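Long-range contacts in cyclopropane mycolic acid synthase 3 (Mycobacterium tuberculosis, PDB 1L1E), which probably forms the proximal cyclopropane ring of alpha-mycolic acids by transferring a methylene group from S-adenosyl-L-methionine to a double bond: residues E121-F126 with H144-H149; E128-I133 with R156-D161; H149-T154 with V218-T223. One frame throughout, in Å; residues are numbered along the deposited sequence.

How the contacts relate
Helix 147-157 runs through all three contacts and meets something different in each. Near its start, in contact 1, aromatic and charged side chains gather beside the adenine of the bound cofactor product; this contact is partly buried. Contact 3, on the middle turns, is buried and almost wholly apolar, phenylalanines and a valine pressing the helix to the entry of strand 221-227. Contact 2, where the helix ends, is mixed: a backbone bond and aliphatic packing lie inside, a weak salt bridge toward the surface. Contacts 1 and 3 share His149, and Trp123 packs on Phe150; contacts 2 and 3 meet where Leu158 touches Phe220.

Contact 1. Residues E121-F126 with H144-H149; sequences EGWEKF and HQRYHH. With SAH (S-adenosyl-L-homocysteine), chain D.
Trp123 reaches out of the 121-126 loop with its indole directed at Arg146 and His149. Its CB comes off a backbone whose NH bonds to SAH N1 (Trp123 N to SAH N1 3.2 Å). With chi1 at 51°, CG lies between the backbone N and the carbonyl carbon, which lays the five-membered ring beside the adenine. Accordingly CD1 is near both adenine nitrogens, 3.3 Å from SAH N1 and equally far from N6, and NE1 also lies beside N6. Farther out, CE2 nears Arg146 NH2, and CZ2 lies over one face of the guanidinium, 3.4 Å from its plane, displaced toward its rim, the two planes 47° apart. The tip belongs to His149. CZ3 is 3.3 Å from His149 CD2 and CH2 3.5 Å from the same atom, an offset edge-to-face pair in which the indole presents its edge to the imidazole face, planes at 63°. Over one indole face lies the Glu124 carboxylate, whose CD is 3.7 Å above the ring plane. Its OE2 accepts a hydrogen bond from SAH N6 at 3.2 Å. The carboxylate also forms a salt bridge with Arg146, although the modelled OE1 and NH2 are too close for its detailed geometry to be trusted. Elsewhere round the indole, Phe150 meets it edge-to-face and Ile71 of strand 67-71 touches it. A backbone NH reading N1 and a carboxylate reading N6 make this the adenine-recognition site of a Rossmann-like, S-adenosylmethionine-dependent methyltransferase.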
loop_
_atom_site.group_PDB
_atom_site.type_symbol
_atom_site.label_atom_id
_atom_site.label_comp_id
_atom_site.label_asym_id
_atom_site.label_seq_id
_atom_site.Cartn_x
_atom_site.Cartn_y
_atom_site.Cartn_z
ATOM N N GLU A 121 -11.065 12.181 -1.033
ATOM C CA GLU A 121 -10.504 12.994 -2.110
ATOM C C GLU A 121 -9.090 12.517 -2.423
ATOM O O GLU A 121 -8.438 11.912 -1.574
ATOM C CB GLU A 121 -10.457 14.470 -1.688
ATOM C CG GLU A 121 -9.317 14.785 -0.722
ATOM C CD GLU A 121 -9.350 16.206 -0.196
ATOM O OE1 GLU A 121 -8.334 16.638 0.388
ATOM O OE2 GLU A 121 -10.388 16.886 -0.356
ATOM N N GLY A 122 -8.609 12.819 -3.627
ATOM C CA GLY A 122 -7.268 12.405 -4.013
ATOM C C GLY A 122 -6.191 13.327 -3.467
ATOM O O GLY A 122 -6.490 14.418 -2.995
ATOM N N TRP A 123 -4.936 12.882 -3.513
ATOM C CA TRP A 123 -3.830 13.688 -3.027
ATOM C C TRP A 123 -3.701 14.982 -3.829
ATOM O O TRP A 123 -3.062 15.947 -3.384
ATOM C CB TRP A 123 -2.525 12.895 -3.112
ATOM C CG TRP A 123 -2.290 12.282 -4.460
ATOM C CD1 TRP A 123 -2.544 10.990 -4.836
ATOM C CD2 TRP A 123 -1.774 12.943 -5.620
ATOM N NE1 TRP A 123 -2.215 10.808 -6.156
ATOM C CE2 TRP A 123 -1.741 11.990 -6.664
ATOM C CE3 TRP A 123 -1.337 14.248 -5.880
ATOM C CZ2 TRP A 123 -1.288 12.304 -7.953
ATOM C CZ3 TRP A 123 -0.883 14.560 -7.168
ATOM C CH2 TRP A 123 -0.864 13.589 -8.184
ATOM N N GLU A 124 -4.302 15.001 -5.016
ATOM C CA GLU A 124 -4.257 16.192 -5.865
ATOM C C GLU A 124 -4.940 17.396 -5.223
ATOM O O GLU A 124 -4.559 18.539 -5.481
ATOM C CB GLU A 124 -4.915 15.921 -7.216
ATOM C CG GLU A 124 -5.894 14.767 -7.227
ATOM C CD GLU A 124 -5.174 13.435 -7.181
ATOM O OE1 GLU A 124 -4.129 13.326 -7.854
ATOM O OE2 GLU A 124 -5.641 12.504 -6.496
ATOM N N LYS A 125 -5.942 17.146 -4.386
ATOM C CA LYS A 125 -6.665 18.243 -3.750
ATOM C C LYS A 125 -6.198 18.627 -2.349
ATOM O O LYS A 125 -6.683 19.607 -1.785
ATOM C CB LYS A 125 -8.157 17.928 -3.703
ATOM C CG LYS A 125 -8.790 17.726 -5.068
ATOM C CD LYS A 125 -10.306 17.704 -4.952
ATOM C CE LYS A 125 -10.970 17.579 -6.311
ATOM N NZ LYS A 125 -12.445 17.732 -6.194
ATOM N N PHE A 126 -5.267 17.865 -1.791
ATOM C CA PHE A 126 -4.763 18.150 -0.451
ATOM C C PHE A 126 -3.613 19.158 -0.476
ATOM O O PHE A 126 -2.633 18.972 -1.188
ATOM C CB PHE A 126 -4.291 16.862 0.215
ATOM C CG PHE A 126 -3.895 17.039 1.646
ATOM C CD1 PHE A 126 -4.844 16.956 2.656
ATOM C CD2 PHE A 126 -2.576 17.317 1.982
ATOM C CE1 PHE A 126 -4.488 17.145 3.984
ATOM C CE2 PHE A 126 -2.209 17.509 3.307
ATOM C CZ PHE A 126 -3.169 17.425 4.309
ATOM N N HIS A 144 1.730 6.690 -14.251
ATOM C CA HIS A 144 2.973 7.401 -14.517
ATOM C C HIS A 144 2.841 8.895 -14.858
ATOM O O HIS A 144 3.651 9.700 -14.402
ATOM C CB HIS A 144 3.725 6.662 -15.631
ATOM C CG HIS A 144 5.034 7.280 -16.002
ATOM N ND1 HIS A 144 5.126 8.431 -16.756
ATOM C CD2 HIS A 144 6.308 6.905 -15.730
ATOM C CE1 HIS A 144 6.400 8.738 -16.933
ATOM N NE2 HIS A 144 7.137 7.827 -16.322
ATOM N N GLN A 145 1.829 9.265 -15.642
ATOM C CA GLN A 145 1.651 10.665 -16.039
ATOM C C GLN A 145 1.444 11.643 -14.885
ATOM O O GLN A 145 1.575 12.856 -15.068
ATOM C CB GLN A 145 0.468 10.813 -17.003
ATOM C CG GLN A 145 -0.878 10.512 -16.372
ATOM C CD GLN A 145 -1.225 9.031 -16.412
ATOM O OE1 GLN A 145 -0.344 8.169 -16.344
ATOM N NE2 GLN A 145 -2.518 8.730 -16.513
ATOM N N ARG A 146 1.115 11.131 -13.701
ATOM C CA ARG A 146 0.881 12.000 -12.553
ATOM C C ARG A 146 2.013 11.977 -11.524
ATOM O O ARG A 146 1.951 12.681 -10.511
ATOM C CB ARG A 146 -0.433 11.606 -11.868
ATOM C CG ARG A 146 -1.593 11.388 -12.829
ATOM C CD ARG A 146 -2.855 12.020 -12.297
ATOM N NE ARG A 146 -3.297 11.424 -11.043
ATOM C CZ ARG A 146 -4.198 11.977 -10.234
ATOM N NH1 ARG A 146 -4.748 13.145 -10.544
ATOM N NH2 ARG A 146 -4.561 11.353 -9.120
ATOM N N TYR A 147 3.049 11.181 -11.779
ATOM C CA TYR A 147 4.160 11.083 -10.831
ATOM C C TYR A 147 4.773 12.414 -10.421
ATOM O O TYR A 147 4.909 12.687 -9.229
ATOM C CB TYR A 147 5.259 10.157 -11.375
ATOM C CG TYR A 147 4.895 8.676 -11.382
ATOM C CD1 TYR A 147 5.759 7.732 -11.939
ATOM C CD2 TYR A 147 3.697 8.221 -10.821
ATOM C CE1 TYR A 147 5.443 6.369 -11.938
ATOM C CE2 TYR A 147 3.373 6.867 -10.813
ATOM C CZ TYR A 147 4.249 5.942 -11.374
ATOM O OH TYR A 147 3.931 4.598 -11.370
ATOM N N HIS A 148 5.144 13.253 -11.388
ATOM C CA HIS A 148 5.749 14.528 -11.025
ATOM C C HIS A 148 4.866 15.342 -10.101
ATOM O O HIS A 148 5.348 15.966 -9.157
ATOM C CB HIS A 148 6.055 15.397 -12.245
ATOM C CG HIS A 148 6.477 16.787 -11.877
ATOM N ND1 HIS A 148 7.746 17.085 -11.434
ATOM C CD2 HIS A 148 5.772 17.942 -11.804
ATOM C CE1 HIS A 148 7.806 18.364 -11.106
ATOM N NE2 HIS A 148 6.620 18.905 -11.321
ATOM N N HIS A 149 3.572 15.351 -10.394
ATOM C CA HIS A 149 2.608 16.110 -9.604
ATOM C C HIS A 149 2.570 15.603 -8.155
ATOM O O HIS A 149 2.617 16.386 -7.207
ATOM C CB HIS A 149 1.226 16.009 -10.262
ATOM C CG HIS A 149 0.208 16.939 -9.684
ATOM N ND1 HIS A 149 0.540 18.157 -9.131
ATOM C CD2 HIS A 149 -1.138 16.833 -9.578
ATOM C CE1 HIS A 149 -0.556 18.759 -8.705
ATOM N NE2 HIS A 149 -1.587 17.975 -8.963
HETATM N N SAH D . -2.790 1.952 2.584
HETATM C CA SAH D . -3.870 1.012 2.889
HETATM C CB SAH D . -4.763 0.785 1.649
HETATM C CG SAH D . -4.058 0.300 0.378
HETATM S SD SAH D . -5.169 0.056 -1.016
HETATM C C SAH D . -3.299 -0.338 3.357
HETATM O O SAH D . -2.073 -0.452 3.441
HETATM O OXT SAH D . -4.084 -1.265 3.604
HETATM C "C5'" SAH D . -4.929 1.616 -1.932
HETATM C "C4'" SAH D . -5.478 2.868 -1.237
HETATM O "O4'" SAH D . -5.022 4.098 -1.871
HETATM C "C3'" SAH D . -7.002 2.954 -1.257
HETATM O "O3'" SAH D . -7.422 3.520 0.005
HETATM C "C2'" SAH D . -7.285 3.885 -2.404
HETATM O "O2'" SAH D . -8.607 4.428 -2.341
HETATM C "C1'" SAH D . -6.185 4.888 -2.231
HETATM N N9 SAH D . -5.904 5.711 -3.428
HETATM C C8 SAH D . -5.688 5.357 -4.722
HETATM N N7 SAH D . -5.453 6.308 -5.565
HETATM C C5 SAH D . -5.513 7.441 -4.763
HETATM C C6 SAH D . -5.349 8.842 -5.021
HETATM N N6 SAH D . -5.073 9.333 -6.238
HETATM N N1 SAH D . -5.483 9.714 -3.956
HETATM C C2 SAH D . -5.758 9.225 -2.722
HETATM N N3 SAH D . -5.930 7.936 -2.363
HETATM C C4 SAH D . -5.794 7.089 -3.442
#

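Contact 2. Residues E128-I133 with R156-D161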
loop_
_atom_site.group_PDB
_atom_site.type_symbol
_atom_site.label_atom_id
_atom_site.label_comp_id
_atom_site.label_asym_id
_atom_site.label_seq_id
_atom_site.Cartn_x
_atom_site.Cartn_y
_atom_site.Cartn_z
ATOM N N GLU A 128 -2.435 21.018 2.751
ATOM C CA GLU A 128 -2.272 21.488 4.122
ATOM C C GLU A 128 -0.917 21.061 4.652
ATOM O O GLU A 128 -0.429 19.982 4.323
ATOM C CB GLU A 128 -3.347 20.895 5.025
ATOM C CG GLU A 128 -4.761 21.273 4.667
ATOM C CD GLU A 128 -5.759 20.450 5.439
ATOM O OE1 GLU A 128 -5.487 20.168 6.626
ATOM O OE2 GLU A 128 -6.814 20.092 4.867
ATOM N N PRO A 129 -0.289 21.907 5.476
ATOM C CA PRO A 129 1.022 21.583 6.044
ATOM C C PRO A 129 0.932 20.436 7.061
ATOM O O PRO A 129 0.167 20.510 8.017
ATOM C CB PRO A 129 1.441 22.894 6.713
ATOM C CG PRO A 129 0.723 23.940 5.911
ATOM C CD PRO A 129 -0.631 23.321 5.718
ATOM N N VAL A 130 1.697 19.375 6.840
ATOM C CA VAL A 130 1.734 18.246 7.772
ATOM C C VAL A 130 3.201 17.978 8.088
ATOM O O VAL A 130 4.086 18.427 7.357
ATOM C CB VAL A 130 1.092 16.969 7.187
ATOM C CG1 VAL A 130 -0.370 17.231 6.866
ATOM C CG2 VAL A 130 1.857 16.500 5.956
ATOM N N ASP A 131 3.464 17.246 9.166
ATOM C CA ASP A 131 4.838 16.967 9.565
ATOM C C ASP A 131 5.496 15.801 8.840
ATOM O O ASP A 131 6.693 15.849 8.532
ATOM C CB ASP A 131 4.910 16.702 11.071
ATOM C CG ASP A 131 4.562 17.921 11.895
ATOM O OD1 ASP A 131 5.242 18.960 11.737
ATOM O OD2 ASP A 131 3.611 17.832 12.703
ATOM N N ARG A 132 4.714 14.761 8.578
ATOM C CA ARG A 132 5.218 13.554 7.938
ATOM C C ARG A 132 4.137 12.961 7.055
ATOM O O ARG A 132 2.961 13.309 7.184
ATOM C CB ARG A 132 5.614 12.525 9.009
ATOM C CG ARG A 132 6.628 13.021 10.041
ATOM C CD ARG A 132 7.992 13.232 9.415
ATOM N NE ARG A 132 9.049 13.419 10.411
ATOM C CZ ARG A 132 9.391 14.588 10.950
ATOM N NH1 ARG A 132 8.770 15.707 10.599
ATOM N NH2 ARG A 132 10.366 14.641 11.844
ATOM N N ILE A 133 4.540 12.048 6.173
ATOM C CA ILE A 133 3.609 11.406 5.252
ATOM C C ILE A 133 3.928 9.929 5.108
ATOM O O ILE A 133 5.096 9.524 5.141
ATOM C CB ILE A 133 3.685 12.045 3.848
ATOM C CG1 ILE A 133 3.224 13.495 3.900
ATOM C CG2 ILE A 133 2.818 11.258 2.850
ATOM C CD1 ILE A 133 3.463 14.237 2.579
ATOM N N ARG A 156 5.945 19.807 -1.189
ATOM C CA ARG A 156 5.564 21.151 -0.767
ATOM C C ARG A 156 4.709 21.206 0.508
ATOM O O ARG A 156 4.545 22.262 1.108
ATOM C CB ARG A 156 4.866 21.860 -1.934
ATOM C CG ARG A 156 5.818 22.104 -3.127
ATOM C CD ARG A 156 5.127 22.704 -4.355
ATOM N NE ARG A 156 6.088 23.060 -5.407
ATOM C CZ ARG A 156 5.754 23.605 -6.575
ATOM N NH1 ARG A 156 4.480 23.859 -6.852
ATOM N NH2 ARG A 156 6.695 23.903 -7.471
ATOM N N THR A 157 4.180 20.068 0.935
ATOM C CA THR A 157 3.360 20.035 2.139
ATOM C C THR A 157 4.209 19.712 3.364
ATOM O O THR A 157 3.829 20.021 4.490
ATOM C CB THR A 157 2.248 18.984 2.020
ATOM O OG1 THR A 157 2.832 17.705 1.753
ATOM C CG2 THR A 157 1.298 19.350 0.895
ATOM N N LEU A 158 5.357 19.086 3.128
ATOM C CA LEU A 158 6.272 18.689 4.187
ATOM C C LEU A 158 7.138 19.835 4.662
ATOM O O LEU A 158 7.402 20.776 3.916
ATOM C CB LEU A 158 7.182 17.558 3.704
ATOM C CG LEU A 158 6.510 16.214 3.431
ATOM C CD1 LEU A 158 7.505 15.250 2.781
ATOM C CD2 LEU A 158 5.971 15.660 4.745
ATOM N N PRO A 159 7.599 19.765 5.919
ATOM C CA PRO A 159 8.453 20.796 6.511
ATOM C C PRO A 159 9.919 20.543 6.169
ATOM O O PRO A 159 10.256 19.523 5.557
ATOM C CB PRO A 159 8.177 20.649 7.998
ATOM C CG PRO A 159 8.026 19.169 8.147
ATOM C CD PRO A 159 7.169 18.794 6.943
ATOM N N ALA A 160 10.784 21.474 6.565
ATOM C CA ALA A 160 12.217 21.359 6.314
ATOM C C ALA A 160 12.762 19.984 6.691
ATOM O O ALA A 160 13.530 19.392 5.931
ATOM C CB ALA A 160 12.962 22.432 7.084
ATOM N N ASP A 161 12.373 19.483 7.862
ATOM C CA ASP A 161 12.842 18.173 8.323
ATOM C C ASP A 161 11.816 17.075 8.085
ATOM O O ASP A 161 11.792 16.068 8.793
ATOM C CB ASP A 161 13.190 18.215 9.814
ATOM C CG ASP A 161 12.054 18.743 10.671
ATOM O OD1 ASP A 161 10.910 18.258 10.533
ATOM O OD2 ASP A 161 12.308 19.644 11.500
#
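Val130 and Thr157 supply the backbone link: Val130 N donates to Thr157 O at 3.2 Å, with 158° at the hydrogen, and Pro129 CA adds a longer CA-H...O contact to the same oxygen, so one carbonyl near the helix end takes both. Apolar packing lies alongside. Leu158 CD2 rests against Ile133 CG1 at 3.6 Å, the two side chains crossing at a slant, while Val130 CG2 is a looser neighbour at 4.4 Å from Leu158 CD2. Ile133 CD1 also reaches Thr157 OG1, a hydroxyl turned back to bond Thr154 O in its own helix. Pro159 sets its CD and CG against the carbonyl oxygens of Val130 and Asp131, CD 3.1 Å from Val130 O. Polar interactions of Arg132 close the outer end. Its side chain starts away from the other segment but bends at chi2 (-69°), folding the guanidinium back so that NH1 gives a nearly straight bond to Asp131 O, 2.9 Å, in the guanidinium plane though from above the Asp131 carbonyl plane. That grip, with NE bound to Leu60 O, fixes the group; its salt bridge from NH1 to Asp161 OD1, 3.3 Å, is weak and bent, and Asp161 O lies over one guanidinium face. These residues tie the start of strand 132-136 to the end of helix 147-157 and the turn that leads on to strand 163-170 in a right-handed beta-alpha-beta crossover of the Rossmann-like sheet.

Contact 3. Residues H149-T154 with V218-T223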
loop_
_atom_site.group_PDB
_atom_site.type_symbol
_atom_site.label_atom_id
_atom_site.label_comp_id
_atom_site.label_asym_id
_atom_site.label_seq_id
_atom_site.Cartn_x
_atom_site.Cartn_y
_atom_site.Cartn_z
ATOM N N HIS A 149 3.572 15.351 -10.394
ATOM C CA HIS A 149 2.608 16.110 -9.604
ATOM C C HIS A 149 2.570 15.603 -8.155
ATOM O O HIS A 149 2.617 16.386 -7.207
ATOM C CB HIS A 149 1.226 16.009 -10.262
ATOM C CG HIS A 149 0.208 16.939 -9.684
ATOM N ND1 HIS A 149 0.540 18.157 -9.131
ATOM C CD2 HIS A 149 -1.138 16.833 -9.578
ATOM C CE1 HIS A 149 -0.556 18.759 -8.705
ATOM N NE2 HIS A 149 -1.587 17.975 -8.963
ATOM N N PHE A 150 2.503 14.287 -8.001
ATOM C CA PHE A 150 2.475 13.668 -6.683
ATOM C C PHE A 150 3.682 14.088 -5.847
ATOM O O PHE A 150 3.547 14.521 -4.705
ATOM C CB PHE A 150 2.457 12.147 -6.830
ATOM C CG PHE A 150 2.621 11.412 -5.537
ATOM C CD1 PHE A 150 1.593 11.388 -4.600
ATOM C CD2 PHE A 150 3.805 10.727 -5.260
ATOM C CE1 PHE A 150 1.731 10.687 -3.400
ATOM C CE2 PHE A 150 3.959 10.018 -4.060
ATOM C CZ PHE A 150 2.922 9.997 -3.130
ATOM N N PHE A 151 4.871 13.962 -6.413
ATOM C CA PHE A 151 6.053 14.334 -5.670
ATOM C C PHE A 151 6.136 15.832 -5.396
ATOM O O PHE A 151 6.644 16.238 -4.358
ATOM C CB PHE A 151 7.298 13.795 -6.374
ATOM C CG PHE A 151 7.460 12.303 -6.211
ATOM C CD1 PHE A 151 7.373 11.445 -7.309
ATOM C CD2 PHE A 151 7.657 11.752 -4.945
ATOM C CE1 PHE A 151 7.480 10.070 -7.149
ATOM C CE2 PHE A 151 7.765 10.371 -4.773
ATOM C CZ PHE A 151 7.675 9.530 -5.875
ATOM N N GLU A 152 5.619 16.653 -6.309
ATOM C CA GLU A 152 5.622 18.096 -6.092
ATOM C C GLU A 152 4.681 18.446 -4.930
ATOM O O GLU A 152 5.013 19.272 -4.083
ATOM C CB GLU A 152 5.167 18.841 -7.355
ATOM C CG GLU A 152 4.504 20.182 -7.069
ATOM C CD GLU A 152 3.885 20.828 -8.301
ATOM O OE1 GLU A 152 3.147 20.137 -9.045
ATOM O OE2 GLU A 152 4.126 22.035 -8.518
ATOM N N VAL A 153 3.508 17.822 -4.904
ATOM C CA VAL A 153 2.530 18.080 -3.850
ATOM C C VAL A 153 2.997 17.585 -2.479
ATOM O O VAL A 153 2.866 18.298 -1.484
ATOM C CB VAL A 153 1.167 17.418 -4.167
ATOM C CG1 VAL A 153 0.194 17.649 -3.023
ATOM C CG2 VAL A 153 0.601 17.983 -5.455
ATOM N N THR A 154 3.536 16.367 -2.420
ATOM C CA THR A 154 4.006 15.822 -1.148
ATOM C C THR A 154 5.231 16.574 -0.624
ATOM O O THR A 154 5.388 16.752 0.580
ATOM C CB THR A 154 4.341 14.313 -1.263
ATOM O OG1 THR A 154 5.165 14.083 -2.417
ATOM C CG2 THR A 154 3.062 13.497 -1.371
ATOM N N VAL A 218 12.109 16.853 -7.530
ATOM C CA VAL A 218 11.325 17.872 -6.846
ATOM C C VAL A 218 12.078 18.313 -5.596
ATOM O O VAL A 218 11.632 19.195 -4.873
ATOM C CB VAL A 218 9.896 17.383 -6.463
ATOM C CG1 VAL A 218 9.169 16.911 -7.707
ATOM C CG2 VAL A 218 9.961 16.276 -5.413
ATOM N N GLY A 219 13.234 17.696 -5.358
ATOM C CA GLY A 219 14.037 18.056 -4.204
ATOM C C GLY A 219 14.236 16.952 -3.175
ATOM O O GLY A 219 15.035 17.102 -2.253
ATOM N N PHE A 220 13.510 15.848 -3.320
ATOM C CA PHE A 220 13.621 14.737 -2.383
ATOM C C PHE A 220 14.942 14.000 -2.477
ATOM O O PHE A 220 15.510 13.810 -3.560
ATOM C CB PHE A 220 12.501 13.716 -2.604
ATOM C CG PHE A 220 11.207 14.047 -1.912
ATOM C CD1 PHE A 220 10.002 13.970 -2.601
ATOM C CD2 PHE A 220 11.181 14.347 -0.550
ATOM C CE1 PHE A 220 8.784 14.178 -1.942
ATOM C CE2 PHE A 220 9.975 14.554 0.114
ATOM C CZ PHE A 220 8.768 14.468 -0.589
ATOM N N ARG A 221 15.426 13.584 -1.317
ATOM C CA ARG A 221 16.639 12.800 -1.233
ATOM C C ARG A 221 16.176 11.416 -0.771
ATOM O O ARG A 221 15.500 11.290 0.257
ATOM C CB ARG A 221 17.599 13.419 -0.214
ATOM C CG ARG A 221 18.179 14.766 -0.652
ATOM C CD ARG A 221 18.972 15.440 0.455
ATOM N NE ARG A 221 18.141 15.735 1.618
ATOM C CZ ARG A 221 18.286 15.147 2.803
ATOM N NH1 ARG A 221 19.233 14.234 2.983
ATOM N NH2 ARG A 221 17.482 15.468 3.810
ATOM N N VAL A 222 16.500 10.384 -1.544
ATOM C CA VAL A 222 16.129 9.026 -1.183
ATOM C C VAL A 222 17.200 8.528 -0.230
ATOM O O VAL A 222 18.264 8.081 -0.660
ATOM C CB VAL A 222 16.091 8.112 -2.415
ATOM C CG1 VAL A 222 15.720 6.698 -2.001
ATOM C CG2 VAL A 222 15.104 8.664 -3.427
ATOM N N THR A 223 16.915 8.603 1.064
ATOM C CA THR A 223 17.881 8.195 2.084
ATOM C C THR A 223 17.875 6.720 2.501
ATOM O O THR A 223 18.796 6.261 3.189
ATOM C CB THR A 223 17.720 9.058 3.351
ATOM O OG1 THR A 223 16.376 8.950 3.832
ATOM C CG2 THR A 223 18.023 10.527 3.036
#
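Val218 sets both methyls against the helix backbone at Phe151: CG2 is 3.5 Å from Phe151 O and 3.8 Å from Phe151 CB, while CG1 lies near Glu152 N. Next to it the rings of Phe151 and Phe220 touch, CD2 of Phe151 4.0 Å from CD1 of Phe220, the side chains crossing at about a right angle. CE1 of Phe220 continues to Thr154, whose OG1 lies in the plane of the Phe220 ring at its edge, 3.7 Å from CE1. That hydroxyl is itself held: with chi1 at 48° it folds back on the helix and donates to Phe150 O at 2.8 Å, an oxygen that also accepts from Thr154 N. On the other segment, Gly219 leaves helix 208-216 with positive phi in a Schellman motif; on either side of it in the chain, Val218 and Phe220 both point their CB atoms at helix 147-157. Farther round that helix, His149 ND1 bonds Glu152 OE1 at 3.3 Å, and Glu152 has a salt bridge with Arg156. Phe151 and Phe220 both also touch Met164 of strand 163-170, Leu285 of strand 279-286 and Ala215 of helix 208-216, so the contact fills the layer between two helices and the sheet.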